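Local atomic coordinates of probable sulfate-binding lipoprotein SubI (PDB entry 6DDN), a protein that probably binds sulfate outside the cytoplasmic membrane and passes it on for uptake, as a lipoprotein of the prokaryotic sulfate-binding protein family. Residues D158-P163 / V232-E237; W180-P185 / T205-H210. All coordinates share one frame; numbering follows the deposited sequence. Where two conformers were deposited one is given.

Contact 1: D158-P163 / V232-E237; sequences DDLLRP and VLISYE. With SO4 (sulfate ion), chain C.
L160 and V232 mark the closest approach of the two backbones, CA to CA 7.7 Å, so the single helix-like turn of 158-160 reaches strand 232-236 through side chains alone. L160 points at the strand and carries the whole contact with its forked end. The side chains of L160 and V232 cross at about a right angle, L160 CD2 settling on both valine methyls, 3.6 Å from V232 CG1 and 4.0 Å from V232 CG2. The other branch meets the end of the isoleucine, L160 CD1 lying 3.8 Å from I234 CD1. With CG1 set between its backbone N and carbonyl carbon (chi1 47°), V232 turns both methyls to L160, CG1 the nearer. V232 and I234, two residues apart, both turn toward L160, as alternation along a strand requires.

The turn has its own polar fastening: R162 NH1 forms a salt bridge to D159 OD1 of 3.0 Å, N-H...O angle 161°. The oxygen lies in the guanidinium plane, yet the arginine stands above the carboxylate, 74° out of its plane. NH1 also bonds N153 O and NH2 bonds K152 O, so several acceptors fix the arginine.

At its far end the strand leads to the anion. Y236, the N-cap residue of helix 237-245, donates from Y236 OH to O2 of the sulfate, 2.8 Å away near the ring plane. S175 OG and the amides of A60, S177 and G218 bind the same ion, consistent with the ligand site of this type 2 periplasmic binding protein fold.

Strand 232-236 runs between strand 167-168, parallel to it, and strand 138-147, antiparallel; L160 packs on one face of this sheet, touching V167 and F144, with L206 of helix 196-210 beside it.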
ATOM      1  N   ASP A 158     -10.340  10.671 -15.974  1.00 54.15           N
ATOM      2  CA  ASP A 158     -11.352  11.657 -16.333  1.00 56.20           C
ATOM      3  C   ASP A 158     -12.740  11.226 -15.879  1.00 48.91           C
ATOM      4  O   ASP A 158     -13.601  12.076 -15.625  1.00 47.33           O
ATOM      5  CB  ASP A 158     -11.340  11.900 -17.843  1.00 63.69           C
ATOM      6  CG  ASP A 158     -10.243  12.853 -18.272  1.00 67.65           C
ATOM      7  OD1 ASP A 158      -9.738  13.605 -17.411  1.00 66.73           O
ATOM      8  OD2 ASP A 158      -9.889  12.853 -19.471  1.00 69.18           O
ATOM      9  N   ASP A 159     -12.975   9.917 -15.765  1.00 45.69           N
ATOM     10  CA  ASP A 159     -14.277   9.432 -15.323  1.00 47.17           C
ATOM     11  C   ASP A 159     -14.587   9.829 -13.885  1.00 49.67           C
ATOM     12  O   ASP A 159     -15.763   9.876 -13.511  1.00 53.96           O
ATOM     13  CB  ASP A 159     -14.356   7.911 -15.468  1.00 47.54           C
ATOM     14  CG  ASP A 159     -14.589   7.473 -16.901  1.00 51.77           C
ATOM     15  OD1 ASP A 159     -15.293   8.190 -17.639  1.00 53.07           O
ATOM     16  OD2 ASP A 159     -14.066   6.408 -17.288  1.00 56.19           O
ATOM     17  N   LEU A 160     -13.566  10.112 -13.075  1.00 46.13           N
ATOM     18  CA  LEU A 160     -13.795  10.514 -11.693  1.00 44.96           C
ATOM     19  C   LEU A 160     -14.281  11.951 -11.571  1.00 47.79           C
ATOM     20  O   LEU A 160     -14.760  12.335 -10.500  1.00 48.56           O
ATOM     21  CB  LEU A 160     -12.519  10.342 -10.864  1.00 42.79           C
ATOM     22  CG  LEU A 160     -11.846   8.968 -10.819  1.00 44.27           C
ATOM     23  CD1 LEU A 160     -11.003   8.838  -9.560  1.00 43.31           C
ATOM     24  CD2 LEU A 160     -12.859   7.837 -10.908  1.00 45.24           C
ATOM     25  N   LEU A 161     -14.163  12.747 -12.632  1.00 49.53           N
ATOM     26  CA  LEU A 161     -14.647  14.120 -12.653  1.00 45.95           C
ATOM     27  C   LEU A 161     -15.999  14.250 -13.336  1.00 46.27           C
ATOM     28  O   LEU A 161     -16.403  15.364 -13.681  1.00 54.49           O
ATOM     29  CB  LEU A 161     -13.631  15.027 -13.348  1.00 47.57           C
ATOM     30  CG  LEU A 161     -12.271  15.181 -12.674  1.00 49.91           C
ATOM     31  CD1 LEU A 161     -11.442  16.231 -13.392  1.00 52.81           C
ATOM     32  CD2 LEU A 161     -12.452  15.543 -11.214  1.00 52.13           C
ATOM     33  N   ARG A 162     -16.698  13.146 -13.551  1.00 45.29           N
ATOM     34  CA  ARG A 162     -18.000  13.237 -14.185  1.00 49.19           C
ATOM     35  C   ARG A 162     -19.049  13.705 -13.176  1.00 52.44           C
ATOM     36  O   ARG A 162     -18.897  13.491 -11.970  1.00 55.03           O
ATOM     37  CB  ARG A 162     -18.397  11.891 -14.778  1.00 49.81           C
ATOM     38  CG  ARG A 162     -17.898  11.693 -16.200  1.00 50.91           C
ATOM     39  CD  ARG A 162     -17.765  10.221 -16.543  1.00 48.27           C
ATOM     40  NE  ARG A 162     -18.996   9.492 -16.259  1.00 45.89           N
ATOM     41  CZ  ARG A 162     -19.111   8.170 -16.320  1.00 46.71           C
ATOM     42  NH1 ARG A 162     -18.067   7.425 -16.656  1.00 48.50           N
ATOM     43  NH2 ARG A 162     -20.271   7.593 -16.041  1.00 48.65           N
ATOM     44  N   PRO A 163     -20.108  14.362 -13.647  1.00 54.00           N
ATOM     45  CA  PRO A 163     -21.104  14.917 -12.721  1.00 53.86           C
ATOM     46  C   PRO A 163     -21.742  13.834 -11.863  1.00 54.71           C
ATOM     47  O   PRO A 163     -22.241  12.827 -12.371  1.00 56.20           O
ATOM     48  CB  PRO A 163     -22.132  15.570 -13.653  1.00 58.14           C
ATOM     49  CG  PRO A 163     -21.400  15.814 -14.926  1.00 61.03           C
ATOM     50  CD  PRO A 163     -20.388  14.720 -15.048  1.00 56.75           C
ATOM     51  N   VAL A 232     -16.915   5.117  -6.840  1.00 60.16           N
ATOM     52  CA  VAL A 232     -15.622   4.523  -7.156  1.00 56.53           C
ATOM     53  C   VAL A 232     -14.699   4.731  -5.964  1.00 60.29           C
ATOM     54  O   VAL A 232     -14.619   5.837  -5.418  1.00 70.30           O
ATOM     55  CB  VAL A 232     -15.010   5.123  -8.438  1.00 56.25           C
ATOM     56  CG1 VAL A 232     -15.092   6.640  -8.408  1.00 61.44           C
ATOM     57  CG2 VAL A 232     -13.571   4.658  -8.618  1.00 50.49           C
ATOM     58  N   LEU A 233     -14.023   3.667  -5.549  1.00 56.30           N
ATOM     59  CA  LEU A 233     -13.081   3.707  -4.441  1.00 60.39           C
ATOM     60  C   LEU A 233     -11.674   3.516  -4.991  1.00 56.74           C
ATOM     61  O   LEU A 233     -11.366   2.468  -5.570  1.00 50.13           O
ATOM     62  CB  LEU A 233     -13.409   2.626  -3.408  1.00 62.12           C
ATOM     63  CG  LEU A 233     -12.254   2.140  -2.529  1.00 60.44           C
ATOM     64  CD1 LEU A 233     -11.933   3.163  -1.452  1.00 61.13           C
ATOM     65  CD2 LEU A 233     -12.572   0.786  -1.913  1.00 55.07           C
ATOM     66  N   ILE A 234     -10.830   4.529  -4.825  1.00 59.34           N
ATOM     67  CA  ILE A 234      -9.422   4.404  -5.180  1.00 55.12           C
ATOM     68  C   ILE A 234      -8.726   3.599  -4.093  1.00 57.79           C
ATOM     69  O   ILE A 234      -8.818   3.930  -2.906  1.00 64.16           O
ATOM     70  CB  ILE A 234      -8.774   5.784  -5.356  1.00 58.97           C
ATOM     71  CG1 ILE A 234      -9.757   6.766  -5.990  1.00 60.46           C
ATOM     72  CG2 ILE A 234      -7.534   5.676  -6.214  1.00 57.65           C
ATOM     73  CD1 ILE A 234      -9.134   8.102  -6.342  1.00 64.42           C
ATOM     74  N   SER A 235      -8.036   2.533  -4.491  1.00 54.70           N
ATOM     75  CA  SER A 235      -7.527   1.574  -3.520  1.00 52.20           C
ATOM     76  C   SER A 235      -6.356   0.815  -4.126  1.00 50.24           C
ATOM     77  O   SER A 235      -6.043   0.957  -5.310  1.00 53.41           O
ATOM     78  CB  SER A 235      -8.631   0.608  -3.080  1.00 50.59           C
ATOM     79  OG  SER A 235      -8.170  -0.272  -2.072  1.00 51.74           O
ATOM     80  N   TYR A 236      -5.708   0.010  -3.287  1.00 50.91           N
ATOM     81  CA  TYR A 236      -4.688  -0.906  -3.773  1.00 49.52           C
ATOM     82  C   TYR A 236      -5.325  -1.988  -4.635  1.00 45.33           C
ATOM     83  O   TYR A 236      -6.478  -2.377  -4.434  1.00 43.91           O
ATOM     84  CB  TYR A 236      -3.940  -1.580  -2.618  1.00 51.66           C
ATOM     85  CG  TYR A 236      -3.440  -0.681  -1.508  1.00 56.32           C
ATOM     86  CD1 TYR A 236      -4.298  -0.216  -0.520  1.00 58.05           C
ATOM     87  CD2 TYR A 236      -2.098  -0.338  -1.422  1.00 60.20           C
ATOM     88  CE1 TYR A 236      -3.838   0.589   0.504  1.00 62.77           C
ATOM     89  CE2 TYR A 236      -1.628   0.467  -0.401  1.00 67.53           C
ATOM     90  CZ  TYR A 236      -2.504   0.926   0.559  1.00 65.95           C
ATOM     91  OH  TYR A 236      -2.041   1.726   1.578  1.00 71.22           O
ATOM     92  N   GLU A 237      -4.552  -2.485  -5.600  1.00 48.33           N
ATOM     93  CA  GLU A 237      -4.994  -3.648  -6.361  1.00 47.66           C
ATOM     94  C   GLU A 237      -5.119  -4.875  -5.468  1.00 46.99           C
ATOM     95  O   GLU A 237      -5.997  -5.716  -5.687  1.00 47.16           O
ATOM     96  CB  GLU A 237      -4.023  -3.912  -7.512  1.00 54.69           C
ATOM     97  CG  GLU A 237      -4.469  -4.974  -8.496  1.00 53.06           C
ATOM     98  CD  GLU A 237      -3.318  -5.487  -9.340  1.00 56.46           C
ATOM     99  OE1 GLU A 237      -2.196  -5.611  -8.804  1.00 56.85           O
ATOM    100  OE2 GLU A 237      -3.535  -5.762 -10.539  1.00 57.67           O
TER
HETATM  101  S   SO4 C 401      -3.333   2.647   4.737  1.00 49.61           S
HETATM  102  O1  SO4 C 401      -2.869   2.124   6.018  1.00 48.23           O
HETATM  103  O2  SO4 C 401      -3.644   1.532   3.845  1.00 48.53           O
HETATM  104  O3  SO4 C 401      -4.532   3.455   4.934  1.00 48.17           O
HETATM  105  O4  SO4 C 401      -2.287   3.475   4.146  1.00 48.78           O

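Contact 2: W180-P185 / T205-H210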
ATOM      1  N   TRP A 180      -0.872   7.347  -2.235  1.00 54.41           N
ATOM      2  CA  TRP A 180      -0.874   6.684  -3.535  1.00 52.20           C
ATOM      3  C   TRP A 180      -2.061   7.141  -4.371  1.00 51.08           C
ATOM      4  O   TRP A 180      -1.915   7.438  -5.563  1.00 52.69           O
ATOM      5  CB  TRP A 180      -0.916   5.163  -3.367  1.00 49.88           C
ATOM      6  CG  TRP A 180       0.207   4.561  -2.572  1.00 49.65           C
ATOM      7  CD1 TRP A 180       0.099   3.888  -1.390  1.00 49.64           C
ATOM      8  CD2 TRP A 180       1.602   4.548  -2.914  1.00 51.62           C
ATOM      9  NE1 TRP A 180       1.337   3.468  -0.967  1.00 51.32           N
ATOM     10  CE2 TRP A 180       2.276   3.860  -1.885  1.00 52.57           C
ATOM     11  CE3 TRP A 180       2.345   5.055  -3.984  1.00 53.04           C
ATOM     12  CZ2 TRP A 180       3.658   3.666  -1.895  1.00 54.79           C
ATOM     13  CZ3 TRP A 180       3.718   4.863  -3.991  1.00 55.41           C
ATOM     14  CH2 TRP A 180       4.359   4.174  -2.953  1.00 56.21           C
ATOM     15  N   ASN A 181      -3.242   7.224  -3.751  1.00 47.07           N
ATOM     16  CA  ASN A 181      -4.473   7.534  -4.470  1.00 45.43           C
ATOM     17  C   ASN A 181      -4.460   8.926  -5.085  1.00 49.34           C
ATOM     18  O   ASN A 181      -5.216   9.177  -6.028  1.00 51.50           O
ATOM     19  CB  ASN A 181      -5.675   7.405  -3.532  1.00 43.81           C
ATOM     20  CG  ASN A 181      -5.993   5.965  -3.180  1.00 43.78           C
ATOM     21  OD1 ASN A 181      -5.298   5.039  -3.600  1.00 44.47           O
ATOM     22  ND2 ASN A 181      -7.048   5.770  -2.396  1.00 43.51           N
ATOM     23  N   LEU A 182      -3.644   9.840  -4.563  1.00 36.59           N
ATOM     24  CA  LEU A 182      -3.525  11.169  -5.145  1.00 47.08           C
ATOM     25  C   LEU A 182      -2.272  11.340  -5.991  1.00 52.78           C
ATOM     26  O   LEU A 182      -2.257  12.201  -6.878  1.00 53.60           O
ATOM     27  CB  LEU A 182      -3.546  12.237  -4.043  1.00 52.10           C
ATOM     28  CG  LEU A 182      -4.803  12.246  -3.169  1.00 52.42           C
ATOM     29  CD1 LEU A 182      -4.890  13.531  -2.365  1.00 52.41           C
ATOM     30  CD2 LEU A 182      -6.053  12.053  -4.014  1.00 52.21           C
ATOM     31  N   LEU A 183      -1.231  10.539  -5.746  1.00 48.23           N
ATOM     32  CA  LEU A 183      -0.047  10.583  -6.595  1.00 48.07           C
ATOM     33  C   LEU A 183      -0.361  10.107  -8.008  1.00 52.06           C
ATOM     34  O   LEU A 183       0.121  10.692  -8.985  1.00 58.75           O
ATOM     35  CB  LEU A 183       1.065   9.736  -5.983  1.00 42.59           C
ATOM     36  CG  LEU A 183       1.877  10.412  -4.883  1.00 41.04           C
ATOM     37  CD1 LEU A 183       2.647   9.377  -4.079  1.00 42.31           C
ATOM     38  CD2 LEU A 183       2.815  11.452  -5.480  1.00 39.67           C
ATOM     39  N   ALA A 184      -1.158   9.045  -8.134  1.00 50.16           N
ATOM     40  CA  ALA A 184      -1.472   8.509  -9.457  1.00 52.23           C
ATOM     41  C   ALA A 184      -2.176   9.523 -10.350  1.00 49.34           C
ATOM     42  O   ALA A 184      -1.711   9.739 -11.483  1.00 45.32           O
ATOM     43  CB  ALA A 184      -2.287   7.219  -9.313  1.00 51.51           C
ATOM     44  N   PRO A 185      -3.266  10.177  -9.932  1.00 48.55           N
ATOM     45  CA  PRO A 185      -3.888  11.162 -10.825  1.00 50.55           C
ATOM     46  C   PRO A 185      -3.017  12.381 -11.059  1.00 58.05           C
ATOM     47  O   PRO A 185      -3.077  12.972 -12.144  1.00 62.62           O
ATOM     48  CB  PRO A 185      -5.184  11.522 -10.094  1.00 44.01           C
ATOM     49  CG  PRO A 185      -4.860  11.323  -8.672  1.00 43.89           C
ATOM     50  CD  PRO A 185      -3.987  10.099  -8.650  1.00 47.02           C
ATOM     51  N   THR A 205      -9.853  19.610  -8.541  1.00 56.47           N
ATOM     52  CA  THR A 205     -11.245  19.355  -8.893  1.00 58.76           C
ATOM     53  C   THR A 205     -11.711  18.005  -8.367  1.00 56.93           C
ATOM     54  O   THR A 205     -12.872  17.853  -7.969  1.00 60.46           O
ATOM     55  CB  THR A 205     -11.421  19.432 -10.408  1.00 62.81           C
ATOM     56  OG1 THR A 205     -10.807  20.629 -10.898  1.00 65.19           O
ATOM     57  CG2 THR A 205     -12.895  19.444 -10.774  1.00 66.61           C
ATOM     58  N   LEU A 206     -10.820  17.013  -8.350  1.00 53.64           N
ATOM     59  CA  LEU A 206     -11.191  15.695  -7.847  1.00 58.25           C
ATOM     60  C   LEU A 206     -11.535  15.750  -6.365  1.00 55.54           C
ATOM     61  O   LEU A 206     -12.577  15.241  -5.937  1.00 58.67           O
ATOM     62  CB  LEU A 206     -10.060  14.700  -8.105  1.00 52.94           C
ATOM     63  CG  LEU A 206     -10.219  13.315  -7.476  1.00 51.23           C
ATOM     64  CD1 LEU A 206     -11.298  12.522  -8.195  1.00 55.31           C
ATOM     65  CD2 LEU A 206      -8.897  12.563  -7.486  1.00 51.46           C
ATOM     66  N   VAL A 207     -10.674  16.380  -5.565  1.00 50.77           N
ATOM     67  CA  VAL A 207     -10.873  16.386  -4.119  1.00 51.36           C
ATOM     68  C   VAL A 207     -12.063  17.260  -3.740  1.00 56.97           C
ATOM     69  O   VAL A 207     -12.967  16.824  -3.017  1.00 58.11           O
ATOM     70  CB  VAL A 207      -9.588  16.840  -3.403  1.00 47.68           C
ATOM     71  CG1 VAL A 207      -9.866  17.088  -1.929  1.00 47.10           C
ATOM     72  CG2 VAL A 207      -8.489  15.796  -3.576  1.00 43.42           C
ATOM     73  N   ASN A 208     -12.085  18.503  -4.227  1.00 51.47           N
ATOM     74  CA  ASN A 208     -13.095  19.456  -3.771  1.00 57.01           C
ATOM     75  C   ASN A 208     -14.496  19.024  -4.179  1.00 60.14           C
ATOM     76  O   ASN A 208     -15.421  19.032  -3.359  1.00 67.06           O
ATOM     77  CB  ASN A 208     -12.783  20.850  -4.316  0.53 59.22           C
ATOM     78  CG  ASN A 208     -11.596  21.489  -3.631  0.53 57.55           C
ATOM     79  OD1 ASN A 208     -11.221  21.101  -2.526  0.53 57.01           O
ATOM     80  ND2 ASN A 208     -10.998  22.479  -4.283  0.53 56.85           N
ATOM     81  N   GLU A 209     -14.677  18.643  -5.443  1.00 51.94           N
ATOM     82  CA  GLU A 209     -16.019  18.417  -5.956  1.00 49.95           C
ATOM     83  C   GLU A 209     -16.427  16.949  -5.997  1.00 48.10           C
ATOM     84  O   GLU A 209     -17.585  16.661  -6.316  1.00 56.10           O
ATOM     85  CB  GLU A 209     -16.161  19.039  -7.355  1.00 50.53           C
ATOM     86  CG  GLU A 209     -15.468  20.398  -7.494  1.00 57.10           C
ATOM     87  CD  GLU A 209     -15.930  21.184  -8.712  1.00 67.62           C
ATOM     88  OE1 GLU A 209     -15.794  22.424  -8.716  1.00 73.21           O
ATOM     89  OE2 GLU A 209     -16.447  20.570  -9.660  1.00 69.83           O
ATOM     90  N   HIS A 210     -15.530  16.014  -5.668  1.00 44.07           N
ATOM     91  CA  HIS A 210     -15.881  14.598  -5.712  1.00 44.78           C
ATOM     92  C   HIS A 210     -15.436  13.788  -4.506  1.00 47.79           C
ATOM     93  O   HIS A 210     -15.668  12.575  -4.488  1.00 49.37           O
ATOM     94  CB  HIS A 210     -15.310  13.937  -6.970  1.00 43.50           C
ATOM     95  CG  HIS A 210     -15.712  14.620  -8.233  1.00 45.66           C
ATOM     96  ND1 HIS A 210     -16.902  14.353  -8.875  1.00 51.76           N
ATOM     97  CD2 HIS A 210     -15.091  15.570  -8.965  1.00 44.81           C
ATOM     98  CE1 HIS A 210     -16.993  15.109  -9.954  1.00 50.63           C
ATOM     99  NE2 HIS A 210     -15.904  15.851 -10.032  1.00 47.59           N
TER
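L182 on helix 177-190 and V207 on helix 196-210 form one half of this helix-helix contact, P185 and L206 the other; CA atoms are 9.1 Å apart in both pairs. The CB of L182 does not aim at the opposite helix and lies 6.1 Å from V207 CG2. The next atom, CG, swings beside its own backbone N (chi1 -59°), which brings L182 CG to 5.1 Å from V207 CG2. Only the branched end arrives: L182 CD1 stops 4.4 Å from V207 CG2. The other methyl, L182 CD2, lies 4.5 Å from L206 CD2, so the fork faces both V207 and L206 but touches neither closely.

One turn further along, the edge of the proline ring faces L206, with P185 CG 4.4 Å from L206 CD2. L206 extends to meet it, its CG anti to the backbone N (chi1 172°). Lacking an N-H, P185 leaves its nitrogen unbonded to the preceding turn, and helix 177-190 is kinked there. H210, further along the segment that carries L206, bonds I165 O through ND1 and pairs by its backbone with V167, tying this part of the chain to the strand side of the lobe.

The buried surface is modest, 114 Å² in all, and neither hydrogen bond nor charge crosses it. Contacts between methyl and methylene groups at 4.4 Å are loose and carry no direction, so the chemistry implies that the contact rests on burial of hydrocarbon and not on any specific polar link.

How the contacts relate
Both contacts are buried and apolar, and they adjoin, their centres 8 Å apart; along the chain, the two helices of contact 2 fall between the segments of contact 1. Contact 1 sets a loop turn against a sheet strand, contact 2 helix against helix, with looser packing and V207 nearer solvent. L206 joins them by also touching L160, and H210 packs against 160-162. N181 ND2 gives I234 O a weak hydrogen bond, a polar tie between helix 177-190 and the strand. Polar chemistry lies away from both apolar patches: the R162-D159 salt bridge on the partly exposed turn, and buried Y236 at the sulfate, where S177, at the start of helix 177-190, also binds.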